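Local coordinates for endo-1,4-beta-xylanase (Pseudoalteromonas haloplanktis, PDB 1H12), which hydrolyses the beta-1,4-linked backbone of xylan from within the chain, as a cold-adapted member of glycoside hydrolase family 8, at residues R76-S81 / G140-G145; S202-A207 / R233-N238; F208-A213 / Q227-S232. One frame throughout, in Å; residues are numbered along the deposited sequence.

Interaction 1. Residues R76-S81 / G140-G145; sequences RTEGQS and GPAPDG
With CG beside its backbone N (chi1 -80°) and the chain extended beyond, Glu78 reaches across to Asp144, whose own CG is tucked between its N and carbonyl carbon (chi1 66°), and the two carboxylates meet. The contact joins the first turns of helices 77-89 and 143-160, two helices of the (alpha/alpha)6 barrel that family 8 enzymes share. Their backbones come very close, with 4.4 Å between Glu78 CA and Gly145 CA. The lack of a side chain at Gly145 permits this: a beta carbon there would point at helix 77-89 and run into Thr77 OG1. One turn on, Ser81 CB rests 3.4 Å from Gly145 O. The Ser81 hydroxyl does not bond across the gap but turns back on its own helix, donating to Glu78 O over 2.9 Å from a position tilted out of the carbonyl plane.

The acid pair itself is compact. Glu78 OE2 lies only 2.4 Å from Asp144 OD1, and the two carboxylate planes stand nearly perpendicular, 89° apart. Arg284 forms salt bridges with both acids, through Glu78 OE2 and Asp144 OD2, so one guanidinium serves both carboxylate groups. Beside them the Ala142 methyl lies between Thr77 OG1 and the carboxylate of Glu78, 4.1 Å from Glu78 OE2, while Trp124 of strand 123-128 touches both Ala142 and Thr77. Gly145 N bonds back to Ala142 O at 2.8 Å, closing the turn into helix 143-160. Near Ala142 a water links the segments: it accepts a hydrogen bond from Ala142 N at 2.9 Å and is hydrogen-bonded at 2.8 Å to Thr77 OG1.

Interaction 2. Residues S202-A207 / R233-N238; sequences SYHIPA and RTLLKN
His204, Pro206 and Arg233 carry most of this contact, in which the turn leading into helix 206-215 lies against the C-terminal half of helix 219-243. The imidazole of His204 is covered on one face by Leu235, whose CD1 methyl stands 3.7 Å from the His204 ring centroid and 11° off its normal, a CH-pi contact almost over the centre. Leu235 holds CG anti to its backbone N (chi1 178°), which carries CD1 over the imidazole, and its side chain crosses that of the histidine at about a right angle. At the base of the histidine side chain, His204 CB meets the next leucine, 3.9 Å from Leu236 CD1. Both ring nitrogens have hydrogen-bond partners, ND1 probably Ser232 OG and NE2 Thr199 OG1, which would hold the imidazole in its rotation against the methyl group.

Pro206, just after the N-cap residue Ile205, packs across Arg233 at a slant. Its CB touches the aliphatic part of the arginine, 3.5 Å from Arg233 CG, and also sits over one face of the guanidinium, toward the rim. The proline ring reaches the leucine side as well, with Pro206 CG 4.0 Å from Leu236 CD1. No hydrogen bond joins the segments; the charged end of Arg233 is held instead by salt bridges from NH2 to Asp210 and Asp292.

Asp292 belongs to helix 283-296, which also packs on Pro206 and Ala207, while strand 188-189 supplies Ile188 and Ile189 against His204, so that the turn is wedged between helix 219-243, helix 283-296 and this short strand.

Interaction 3. Residues F208-A213 / Q227-S232; sequences FYDYFA and QVATKS
Helices 206-215 and 219-243 run antiparallel here, their short axes 169° apart and 8.1 Å from each other at closest approach, with Tyr209 CA just 5.1 Å from Ala229 CA. The tyrosine is the chief side chain of the interface. With CG beside the backbone N (chi1 -49°), its ring reaches over helix 219-243 from Val228 to Ser232 and offers one face to Val228, whose CG1 stands 3.6 Å from the Tyr209 ring centroid, 12° off the normal. This CH-pi contact falls over the centre of the ring. Ser232 approaches from another direction, its OG at the ring edge and in plane, 3.5 Å from Tyr209 CE2; that hydroxyl is probably hydrogen-bonded to His204.

The two helices follow each other in the chain and form an antiparallel helical hairpin within the family 8 (alpha/alpha)6 fold. The small Ala229 permits its close spacing, as Tyr209 CB and Ala229 CB pack at 3.8 Å. Beyond the ring, Tyr209 OH is hydrogen-bonded to Glu147 of helix 143-160, so the residue spans from the hairpin to a third helix. Shortening Tyr209 to an alanine would probably open a gap against Val228 CG1 and leave Glu147 without this hydroxyl partner.

The same Ala229 methyl also meets the carboxylate of Asp210, with Ala229 CB 3.6 Å from Asp210 OD1. The charge of Asp210 is matched by Arg233 through OD2. A water bridges the same flank, hydrogen-bonded at 3.1 Å to Thr230 OG1 and donating a weak, long bond of 3.4 Å to Asp210 OD1.

Overall arrangement
Interactions 2 and 3 both use helices 206-215 and 219-243, interaction 2 including the turn that precedes the first, and their centres are about 9 Å apart. Two polar links stitch them together: Arg233 NH2 to Asp210 OD2 at 2.8 Å, and the probable hydrogen bond between His204 ND1 and Ser232 OG, also 2.8 Å. Interaction 1 lies nearer the centre of the chain, about 9 Å from it, and about 18 Å from interaction 2 between centres, yet the two touch through Tyr203, whose CE1 packs 3.3 Å from Asp144 OD1. Interactions 1 and 3 do not touch. The crystallographic xylose site, lined by Gln327, Gly341, Glu342, Tyr378 and Asn382, draws no residue from the three contacts.

Interaction 1. Residues R76-S81 / G140-G145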
ATOM      1  N   ARG A  76     -11.289   0.453   7.455  1.00  7.91           N
ATOM      2  CA  ARG A  76     -10.687  -0.562   6.598  1.00  7.25           C
ATOM      3  C   ARG A  76      -9.314  -0.977   7.110  1.00  6.95           C
ATOM      4  O   ARG A  76      -8.541  -0.199   7.671  1.00  7.87           O
ATOM      5  CB  ARG A  76     -10.605  -0.026   5.170  1.00  8.70           C
ATOM      6  CG  ARG A  76     -11.983   0.219   4.589  1.00 10.14           C
ATOM      7  CD  ARG A  76     -12.030   0.805   3.211  1.00 11.05           C
ATOM      8  NE  ARG A  76     -13.429   1.086   2.897  1.00 12.35           N
ATOM      9  CZ  ARG A  76     -13.994   0.964   1.721  1.00 14.09           C
ATOM     10  NH1 ARG A  76     -13.285   0.678   0.619  1.00 14.54           N
ATOM     11  NH2 ARG A  76     -15.302   1.203   1.644  1.00 15.87           N
ATOM     12  N   THR A  77      -8.960  -2.225   6.877  1.00  7.07           N
ATOM     13  CA  THR A  77      -7.665  -2.743   7.256  1.00  6.83           C
ATOM     14  C   THR A  77      -6.528  -2.116   6.463  1.00  6.94           C
ATOM     15  O   THR A  77      -5.446  -1.894   7.033  1.00  7.32           O
ATOM     16  CB  THR A  77      -7.581  -4.269   7.210  1.00  7.31           C
ATOM     17  OG1 THR A  77      -8.021  -4.707   5.914  1.00  8.03           O
ATOM     18  CG2 THR A  77      -8.398  -4.881   8.300  1.00  7.94           C
ATOM     19  N   GLU A  78      -6.721  -1.830   5.182  1.00  6.87           N
ATOM     20  CA  GLU A  78      -5.684  -1.167   4.415  1.00  7.27           C
ATOM     21  C   GLU A  78      -5.305   0.158   5.064  1.00  6.59           C
ATOM     22  O   GLU A  78      -4.155   0.408   5.397  1.00  7.17           O
ATOM     23  CB  GLU A  78      -6.109  -1.006   2.967  1.00  7.67           C
ATOM     24  CG  GLU A  78      -5.921  -2.302   2.184  1.00  8.16           C
ATOM     25  CD  GLU A  78      -6.540  -2.290   0.783  1.00  8.14           C
ATOM     26  OE1 GLU A  78      -7.257  -1.333   0.433  1.00  9.56           O
ATOM     27  OE2 GLU A  78      -6.309  -3.275   0.014  1.00  7.84           O
ATOM     28  N   GLY A  79      -6.299   1.013   5.283  1.00  7.09           N
ATOM     29  CA  GLY A  79      -5.984   2.321   5.848  1.00  7.28           C
ATOM     30  C   GLY A  79      -5.348   2.244   7.219  1.00  6.56           C
ATOM     31  O   GLY A  79      -4.456   3.020   7.546  1.00  7.13           O
ATOM     32  N   GLN A  80      -5.833   1.313   8.045  1.00  6.63           N
ATOM     33  CA  GLN A  80      -5.308   1.109   9.400  1.00  6.37           C
ATOM     34  C   GLN A  80      -3.820   0.750   9.334  1.00  6.41           C
ATOM     35  O   GLN A  80      -2.987   1.315  10.054  1.00  7.06           O
ATOM     36  CB  GLN A  80      -6.110   0.050  10.103  1.00  7.43           C
ATOM     37  CG  GLN A  80      -5.912   0.002  11.625  1.00  8.09           C
ATOM     38  CD  GLN A  80      -6.761   1.111  12.331  1.00 29.89           C
ATOM     39  OE1 GLN A  80      -6.633   1.084  13.636  1.00 10.53           O
ATOM     40  NE2 GLN A  80      -7.366   1.895  11.701  1.00 49.77           N
ATOM     41  N   SER A  81      -3.497  -0.234   8.471  1.00  6.44           N
ATOM     42  CA  SER A  81      -2.150  -0.723   8.349  1.00  6.70           C
ATOM     43  C   SER A  81      -1.209   0.294   7.722  1.00  6.73           C
ATOM     44  O   SER A  81      -0.033   0.397   8.110  1.00  7.14           O
ATOM     45  CB  SER A  81      -2.167  -2.037   7.558  1.00  7.20           C
ATOM     46  OG  SER A  81      -2.401  -1.832   6.168  1.00  8.27           O
ATOM     47  N   GLY A 140     -14.395 -10.936   5.790  1.00  9.90           N
ATOM     48  CA  GLY A 140     -13.354 -11.345   4.877  1.00 10.41           C
ATOM     49  C   GLY A 140     -12.191 -10.327   4.891  1.00  9.12           C
ATOM     50  O   GLY A 140     -12.401  -9.146   5.173  1.00 10.15           O
ATOM     51  N   PRO A 141     -10.990 -10.775   4.586  1.00  8.56           N
ATOM     52  CA  PRO A 141      -9.815  -9.910   4.619  1.00  8.50           C
ATOM     53  C   PRO A 141      -9.597  -9.135   3.331  1.00  7.90           C
ATOM     54  O   PRO A 141     -10.135  -9.460   2.277  1.00  9.62           O
ATOM     55  CB  PRO A 141      -8.681 -10.900   4.835  1.00  8.92           C
ATOM     56  CG  PRO A 141      -9.123 -12.129   4.035  1.00  9.82           C
ATOM     57  CD  PRO A 141     -10.626 -12.191   4.255  1.00  9.31           C
ATOM     58  N   ALA A 142      -8.748  -8.118   3.433  1.00  7.90           N
ATOM     59  CA  ALA A 142      -8.112  -7.443   2.295  1.00  7.70           C
ATOM     60  C   ALA A 142      -6.611  -7.708   2.522  1.00  7.40           C
ATOM     61  O   ALA A 142      -5.990  -6.971   3.286  1.00  7.62           O
ATOM     62  CB  ALA A 142      -8.404  -5.979   2.244  1.00  8.39           C
ATOM     63  N   PRO A 143      -6.067  -8.790   1.939  1.00  6.96           N
ATOM     64  CA  PRO A 143      -4.768  -9.302   2.429  1.00  7.59           C
ATOM     65  C   PRO A 143      -3.572  -8.401   2.426  1.00  7.10           C
ATOM     66  O   PRO A 143      -2.631  -8.678   3.165  1.00  7.35           O
ATOM     67  CB  PRO A 143      -4.573 -10.543   1.593  1.00  8.37           C
ATOM     68  CG  PRO A 143      -5.989 -11.078   1.405  1.00  8.79           C
ATOM     69  CD  PRO A 143      -6.789  -9.817   1.160  1.00  7.90           C
ATOM     70  N   ASP A 144      -3.521  -7.331   1.611  1.00  6.90           N
ATOM     71  CA  ASP A 144      -2.437  -6.394   1.786  1.00  6.89           C
ATOM     72  C   ASP A 144      -2.471  -5.636   3.098  1.00  6.86           C
ATOM     73  O   ASP A 144      -1.439  -5.129   3.525  1.00  7.14           O
ATOM     74  CB  ASP A 144      -2.259  -5.471   0.593  1.00  7.14           C
ATOM     75  CG  ASP A 144      -3.390  -4.494   0.330  1.00  7.26           C
ATOM     76  OD1 ASP A 144      -4.559  -4.840   0.707  1.00  7.45           O
ATOM     77  OD2 ASP A 144      -3.133  -3.429  -0.260  1.00  8.37           O
ATOM     78  N   GLY A 145      -3.624  -5.571   3.764  1.00  6.70           N
ATOM     79  CA  GLY A 145      -3.677  -5.043   5.121  1.00  6.92           C
ATOM     80  C   GLY A 145      -2.806  -5.882   6.061  1.00  6.26           C
ATOM     81  O   GLY A 145      -1.943  -5.338   6.735  1.00  6.58           O
TER
HETATM   82  O   HOH W   1      -7.593  -7.457   5.959  1.00  7.43           O

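Interaction 2. Residues S202-A207 / R233-N238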
ATOM      1  N   SER A 202      -1.682  -5.165  -6.923  1.00  6.74           N
ATOM      2  CA  SER A 202      -1.352  -4.138  -5.919  1.00  7.29           C
ATOM      3  C   SER A 202      -0.929  -4.698  -4.567  1.00  6.35           C
ATOM      4  O   SER A 202      -0.366  -3.975  -3.764  1.00  7.14           O
ATOM      5  CB  SER A 202      -2.537  -3.187  -5.697  1.00  7.70           C
ATOM      6  OG  SER A 202      -3.523  -3.749  -4.868  1.00  8.36           O
ATOM      7  N   TYR A 203      -1.206  -5.973  -4.313  1.00  6.55           N
ATOM      8  CA  TYR A 203      -0.820  -6.596  -3.073  1.00  6.79           C
ATOM      9  C   TYR A 203       0.631  -7.065  -3.061  1.00  7.33           C
ATOM     10  O   TYR A 203       1.160  -7.484  -2.035  1.00  8.03           O
ATOM     11  CB  TYR A 203      -1.703  -7.785  -2.753  1.00  7.55           C
ATOM     12  CG  TYR A 203      -3.174  -7.517  -2.522  1.00  7.52           C
ATOM     13  CD1 TYR A 203      -3.741  -6.231  -2.611  1.00  7.39           C
ATOM     14  CD2 TYR A 203      -4.024  -8.559  -2.187  1.00  7.97           C
ATOM     15  CE1 TYR A 203      -5.083  -6.038  -2.371  1.00  7.70           C
ATOM     16  CE2 TYR A 203      -5.368  -8.368  -1.964  1.00  8.48           C
ATOM     17  CZ  TYR A 203      -5.907  -7.099  -2.037  1.00  8.07           C
ATOM     18  OH  TYR A 203      -7.251  -6.907  -1.760  1.00  9.81           O
ATOM     19  N   HIS A 204       1.287  -7.047  -4.230  1.00  7.45           N
ATOM     20  CA  HIS A 204       2.665  -7.555  -4.396  1.00  7.18           C
ATOM     21  C   HIS A 204       3.675  -6.469  -4.064  1.00  7.46           C
ATOM     22  O   HIS A 204       3.854  -5.513  -4.823  1.00  7.94           O
ATOM     23  CB  HIS A 204       2.836  -8.034  -5.814  1.00  7.28           C
ATOM     24  CG  HIS A 204       2.161  -9.335  -6.053  1.00  7.32           C
ATOM     25  ND1 HIS A 204       2.879 -10.497  -6.035  1.00  8.22           N
ATOM     26  CD2 HIS A 204       0.852  -9.660  -6.200  1.00  7.88           C
ATOM     27  CE1 HIS A 204       2.020 -11.488  -6.192  1.00  8.94           C
ATOM     28  NE2 HIS A 204       0.771 -11.017  -6.294  1.00  8.52           N
ATOM     29  N   ILE A 205       4.383  -6.668  -2.932  1.00  7.71           N
ATOM     30  CA  ILE A 205       5.424  -5.730  -2.506  1.00  7.75           C
ATOM     31  C   ILE A 205       6.647  -6.577  -2.257  1.00  7.61           C
ATOM     32  O   ILE A 205       6.909  -7.002  -1.120  1.00  7.75           O
ATOM     33  CB  ILE A 205       5.003  -4.898  -1.311  1.00  8.63           C
ATOM     34  CG1 ILE A 205       3.597  -4.324  -1.535  1.00 10.86           C
ATOM     35  CG2 ILE A 205       6.035  -3.818  -1.064  1.00 10.11           C
ATOM     36  CD1 ILE A 205       3.003  -3.718  -0.393  1.00 16.77           C
ATOM     37  N   PRO A 206       7.442  -6.879  -3.288  1.00  7.94           N
ATOM     38  CA  PRO A 206       8.445  -7.933  -3.138  1.00  7.90           C
ATOM     39  C   PRO A 206       9.459  -7.662  -2.020  1.00  7.68           C
ATOM     40  O   PRO A 206       9.803  -8.565  -1.272  1.00  8.20           O
ATOM     41  CB  PRO A 206       9.077  -8.037  -4.522  1.00  8.22           C
ATOM     42  CG  PRO A 206       7.957  -7.630  -5.443  1.00  9.07           C
ATOM     43  CD  PRO A 206       7.241  -6.503  -4.710  1.00  8.52           C
ATOM     44  N   ALA A 207       9.877  -6.412  -1.864  1.00  7.65           N
ATOM     45  CA  ALA A 207      10.849  -6.066  -0.850  1.00  7.99           C
ATOM     46  C   ALA A 207      10.338  -6.368   0.533  1.00  7.55           C
ATOM     47  O   ALA A 207      11.145  -6.664   1.433  1.00  8.06           O
ATOM     48  CB  ALA A 207      11.248  -4.609  -0.974  1.00  9.19           C
ATOM     49  N   ARG A 233       8.155 -10.981  -7.683  1.00  8.46           N
ATOM     50  CA  ARG A 233       8.784 -10.291  -8.809  1.00  8.76           C
ATOM     51  C   ARG A 233       8.416 -10.985 -10.127  1.00  9.20           C
ATOM     52  O   ARG A 233       8.190 -10.305 -11.134  1.00  9.90           O
ATOM     53  CB  ARG A 233      10.284 -10.157  -8.614  1.00  9.52           C
ATOM     54  CG  ARG A 233      10.653  -9.325  -7.398  1.00  9.57           C
ATOM     55  CD  ARG A 233      12.096  -8.889  -7.342  1.00 10.08           C
ATOM     56  NE  ARG A 233      12.332  -8.105  -6.175  1.00  9.98           N
ATOM     57  CZ  ARG A 233      12.659  -8.580  -4.979  1.00 10.33           C
ATOM     58  NH1 ARG A 233      13.022  -9.849  -4.790  1.00 12.38           N
ATOM     59  NH2 ARG A 233      12.649  -7.766  -3.949  1.00 11.10           N
ATOM     60  N   THR A 234       8.380 -12.311 -10.147  1.00  9.44           N
ATOM     61  CA  THR A 234       8.002 -13.019 -11.353  1.00  9.51           C
ATOM     62  C   THR A 234       6.572 -12.702 -11.747  1.00  8.97           C
ATOM     63  O   THR A 234       6.276 -12.463 -12.922  1.00 10.05           O
ATOM     64  CB  THR A 234       8.253 -14.503 -11.180  1.00 10.78           C
ATOM     65  OG1 THR A 234       9.631 -14.714 -11.003  1.00 12.82           O
ATOM     66  CG2 THR A 234       7.749 -15.293 -12.441  1.00 12.80           C
ATOM     67  N   LEU A 235       5.669 -12.685 -10.783  1.00  8.98           N
ATOM     68  CA  LEU A 235       4.274 -12.354 -11.066  1.00  8.93           C
ATOM     69  C   LEU A 235       4.176 -10.948 -11.665  1.00  8.82           C
ATOM     70  O   LEU A 235       3.478 -10.742 -12.660  1.00  8.95           O
ATOM     71  CB  LEU A 235       3.434 -12.501  -9.773  1.00  9.51           C
ATOM     72  CG  LEU A 235       1.951 -12.151  -9.811  1.00  9.96           C
ATOM     73  CD1 LEU A 235       1.643 -10.693  -9.804  1.00  9.51           C
ATOM     74  CD2 LEU A 235       1.241 -12.827 -10.931  1.00 11.42           C
ATOM     75  N   LEU A 236       4.828  -9.986 -11.027  1.00  8.29           N
ATOM     76  CA  LEU A 236       4.783  -8.633 -11.538  1.00  8.58           C
ATOM     77  C   LEU A 236       5.409  -8.511 -12.913  1.00  8.48           C
ATOM     78  O   LEU A 236       4.867  -7.848 -13.792  1.00  9.30           O
ATOM     79  CB  LEU A 236       5.404  -7.637 -10.553  1.00  8.64           C
ATOM     80  CG  LEU A 236       4.583  -7.387  -9.280  1.00  8.71           C
ATOM     81  CD1 LEU A 236       5.373  -6.522  -8.340  1.00  9.57           C
ATOM     82  CD2 LEU A 236       3.207  -6.776  -9.624  1.00  9.96           C
ATOM     83  N   LYS A 237       6.558  -9.134 -13.114  1.00  9.04           N
ATOM     84  CA  LYS A 237       7.172  -9.134 -14.448  1.00 10.32           C
ATOM     85  C   LYS A 237       6.242  -9.708 -15.472  1.00  9.64           C
ATOM     86  O   LYS A 237       6.092  -9.161 -16.568  1.00 10.39           O
ATOM     87  CB  LYS A 237       8.475  -9.969 -14.419  1.00 12.53           C
ATOM     88  CG  LYS A 237       9.592  -9.429 -13.739  1.00 19.13           C
ATOM     89  CD  LYS A 237      10.885 -10.342 -13.851  1.00 29.21           C
ATOM     90  CE  LYS A 237      11.119 -11.035 -12.531  1.00 38.71           C
ATOM     91  NZ  LYS A 237      11.347 -10.018 -11.430  1.00 48.12           N
ATOM     92  N   ASN A 238       5.636 -10.825 -15.155  1.00  9.60           N
ATOM     93  CA  ASN A 238       4.701 -11.468 -16.078  1.00 10.22           C
ATOM     94  C   ASN A 238       3.495 -10.585 -16.347  1.00  9.36           C
ATOM     95  O   ASN A 238       3.029 -10.489 -17.484  1.00 10.08           O
ATOM     96  CB  ASN A 238       4.280 -12.831 -15.535  1.00 10.82           C
ATOM     97  CG  ASN A 238       5.364 -13.885 -15.607  1.00 13.79           C
ATOM     98  OD1 ASN A 238       6.359 -13.723 -16.339  1.00 15.72           O
ATOM     99  ND2 ASN A 238       5.160 -15.001 -14.867  1.00 13.13           N
TER

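Interaction 3. Residues F208-A213 / Q227-S232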
ATOM      1  N   PHE A 208       9.033  -6.235   0.781  1.00  7.60           N
ATOM      2  CA  PHE A 208       8.514  -6.605   2.102  1.00  7.13           C
ATOM      3  C   PHE A 208       8.840  -8.070   2.411  1.00  7.03           C
ATOM      4  O   PHE A 208       9.159  -8.402   3.540  1.00  7.63           O
ATOM      5  CB  PHE A 208       6.995  -6.399   2.216  1.00  7.20           C
ATOM      6  CG  PHE A 208       6.528  -4.979   2.406  1.00  7.07           C
ATOM      7  CD1 PHE A 208       7.373  -3.896   2.333  1.00  7.28           C
ATOM      8  CD2 PHE A 208       5.183  -4.759   2.699  1.00  8.26           C
ATOM      9  CE1 PHE A 208       6.878  -2.608   2.510  1.00  8.06           C
ATOM     10  CE2 PHE A 208       4.698  -3.495   2.842  1.00  8.27           C
ATOM     11  CZ  PHE A 208       5.531  -2.408   2.749  1.00  8.23           C
ATOM     12  N   TYR A 209       8.705  -8.943   1.418  1.00  7.50           N
ATOM     13  CA  TYR A 209       8.926 -10.364   1.658  1.00  7.77           C
ATOM     14  C   TYR A 209      10.404 -10.625   1.976  1.00  7.79           C
ATOM     15  O   TYR A 209      10.720 -11.473   2.820  1.00  8.45           O
ATOM     16  CB  TYR A 209       8.456 -11.194   0.483  1.00  8.26           C
ATOM     17  CG  TYR A 209       7.059 -10.846   0.000  1.00  7.76           C
ATOM     18  CD1 TYR A 209       5.975 -10.753   0.839  1.00  8.30           C
ATOM     19  CD2 TYR A 209       6.861 -10.596  -1.344  1.00  8.59           C
ATOM     20  CE1 TYR A 209       4.732 -10.429   0.352  1.00  9.01           C
ATOM     21  CE2 TYR A 209       5.603 -10.257  -1.833  1.00  8.59           C
ATOM     22  CZ  TYR A 209       4.547 -10.171  -1.007  1.00  7.95           C
ATOM     23  OH  TYR A 209       3.337  -9.793  -1.564  1.00  9.80           O
ATOM     24  N   ASP A 210      11.324  -9.911   1.303  1.00  8.10           N
ATOM     25  CA  ASP A 210      12.728 -10.035   1.655  1.00  8.11           C
ATOM     26  C   ASP A 210      13.005  -9.557   3.060  1.00  8.37           C
ATOM     27  O   ASP A 210      13.802 -10.163   3.777  1.00  9.16           O
ATOM     28  CB  ASP A 210      13.557  -9.208   0.661  1.00  9.69           C
ATOM     29  CG  ASP A 210      13.692  -9.847  -0.691  1.00 11.34           C
ATOM     30  OD1 ASP A 210      14.140 -11.017  -0.702  1.00 14.05           O
ATOM     31  OD2 ASP A 210      13.387  -9.240  -1.716  1.00 13.13           O
ATOM     32  N   TYR A 211      12.340  -8.470   3.487  1.00  8.02           N
ATOM     33  CA  TYR A 211      12.461  -7.997   4.865  1.00  8.45           C
ATOM     34  C   TYR A 211      11.883  -9.054   5.837  1.00  7.78           C
ATOM     35  O   TYR A 211      12.506  -9.351   6.868  1.00  8.83           O
ATOM     36  CB  TYR A 211      11.695  -6.660   4.963  1.00  8.37           C
ATOM     37  CG  TYR A 211      11.638  -6.061   6.335  1.00  7.45           C
ATOM     38  CD1 TYR A 211      12.726  -5.471   6.925  1.00  8.79           C
ATOM     39  CD2 TYR A 211      10.449  -6.070   7.055  1.00  8.58           C
ATOM     40  CE1 TYR A 211      12.646  -4.930   8.209  1.00  8.76           C
ATOM     41  CE2 TYR A 211      10.348  -5.473   8.292  1.00  8.40           C
ATOM     42  CZ  TYR A 211      11.457  -4.956   8.902  1.00  8.32           C
ATOM     43  OH  TYR A 211      11.329  -4.471  10.188  1.00  9.36           O
ATOM     44  N   PHE A 212      10.742  -9.639   5.516  1.00  7.74           N
ATOM     45  CA  PHE A 212      10.193 -10.674   6.375  1.00  7.64           C
ATOM     46  C   PHE A 212      11.217 -11.816   6.537  1.00  8.32           C
ATOM     47  O   PHE A 212      11.458 -12.297   7.640  1.00  9.01           O
ATOM     48  CB  PHE A 212       8.923 -11.244   5.811  1.00  7.85           C
ATOM     49  CG  PHE A 212       7.742 -10.278   5.655  1.00  7.48           C
ATOM     50  CD1 PHE A 212       7.678  -9.104   6.327  1.00  8.05           C
ATOM     51  CD2 PHE A 212       6.676 -10.627   4.870  1.00  7.98           C
ATOM     52  CE1 PHE A 212       6.583  -8.261   6.206  1.00  7.84           C
ATOM     53  CE2 PHE A 212       5.584  -9.804   4.718  1.00  8.24           C
ATOM     54  CZ  PHE A 212       5.532  -8.606   5.390  1.00  8.01           C
ATOM     55  N   ALA A 213      11.810 -12.245   5.435  1.00  8.67           N
ATOM     56  CA  ALA A 213      12.778 -13.343   5.466  1.00  9.15           C
ATOM     57  C   ALA A 213      13.925 -13.070   6.428  1.00  9.47           C
ATOM     58  O   ALA A 213      14.396 -13.975   7.105  1.00 10.74           O
ATOM     59  CB  ALA A 213      13.335 -13.594   4.064  1.00  9.24           C
ATOM     60  N   GLN A 227      11.443 -17.065  -1.190  1.00  9.02           N
ATOM     61  CA  GLN A 227      10.789 -17.635  -2.338  1.00  9.17           C
ATOM     62  C   GLN A 227       9.537 -16.806  -2.699  1.00  9.47           C
ATOM     63  O   GLN A 227       9.252 -16.607  -3.892  1.00 10.12           O
ATOM     64  CB  GLN A 227      10.397 -19.058  -2.043  1.00  9.13           C
ATOM     65  CG  GLN A 227      11.626 -19.981  -1.975  1.00 10.20           C
ATOM     66  CD  GLN A 227      11.406 -21.205  -1.123  1.00  9.79           C
ATOM     67  OE1 GLN A 227      10.275 -21.604  -0.854  1.00 11.73           O
ATOM     68  NE2 GLN A 227      12.512 -21.826  -0.707  1.00 10.62           N
ATOM     69  N   VAL A 228       8.789 -16.344  -1.701  1.00  8.54           N
ATOM     70  CA  VAL A 228       7.645 -15.459  -1.972  1.00  8.26           C
ATOM     71  C   VAL A 228       8.145 -14.215  -2.697  1.00  8.06           C
ATOM     72  O   VAL A 228       7.517 -13.740  -3.646  1.00  8.58           O
ATOM     73  CB  VAL A 228       6.911 -15.109  -0.656  1.00  8.17           C
ATOM     74  CG1 VAL A 228       5.835 -14.084  -0.893  1.00  8.56           C
ATOM     75  CG2 VAL A 228       6.258 -16.354  -0.049  1.00  9.50           C
ATOM     76  N   ALA A 229       9.270 -13.641  -2.252  1.00  8.26           N
ATOM     77  CA  ALA A 229       9.817 -12.462  -2.919  1.00  8.74           C
ATOM     78  C   ALA A 229      10.108 -12.717  -4.393  1.00  9.34           C
ATOM     79  O   ALA A 229       9.726 -11.923  -5.261  1.00  9.58           O
ATOM     80  CB  ALA A 229      11.048 -11.969  -2.193  1.00  9.38           C
ATOM     81  N   THR A 230      10.790 -13.822  -4.688  1.00  9.64           N
ATOM     82  CA  THR A 230      11.121 -14.132  -6.057  1.00 11.11           C
ATOM     83  C   THR A 230       9.880 -14.368  -6.879  1.00  9.63           C
ATOM     84  O   THR A 230       9.769 -13.895  -8.029  1.00 10.67           O
ATOM     85  CB  THR A 230      12.039 -15.375  -6.067  1.00 13.01           C
ATOM     86  OG1 THR A 230      13.224 -15.072  -5.378  1.00 19.00           O
ATOM     87  CG2 THR A 230      12.373 -15.808  -7.515  1.00 15.72           C
ATOM     88  N   LYS A 231       8.911 -15.089  -6.346  1.00  9.31           N
ATOM     89  CA  LYS A 231       7.690 -15.389  -7.075  1.00  9.31           C
ATOM     90  C   LYS A 231       6.881 -14.108  -7.278  1.00  8.85           C
ATOM     91  O   LYS A 231       6.151 -14.032  -8.284  1.00  9.39           O
ATOM     92  CB  LYS A 231       6.871 -16.435  -6.335  1.00 10.94           C
ATOM     93  CG  LYS A 231       7.406 -17.857  -6.550  1.00 15.52           C
ATOM     94  CD  LYS A 231       6.503 -18.889  -5.929  1.00 19.49           C
ATOM     95  CE  LYS A 231       6.862 -20.298  -6.223  1.00 27.70           C
ATOM     96  NZ  LYS A 231       6.025 -21.296  -5.402  1.00 31.41           N
ATOM     97  N   SER A 232       6.988 -13.149  -6.374  1.00  8.33           N
ATOM     98  CA  SER A 232       6.250 -11.906  -6.506  1.00  8.16           C
ATOM     99  C   SER A 232       6.835 -11.056  -7.642  1.00  8.50           C
ATOM    100  O   SER A 232       6.093 -10.484  -8.448  1.00  8.39           O
ATOM    101  CB  SER A 232       6.243 -11.168  -5.190  1.00  7.98           C
ATOM    102  OG  SER A 232       5.509  -9.960  -5.295  1.00  8.37           O
TER
HETATM  103  O   HOH W   2      14.338 -13.600  -2.834  1.00 33.91           O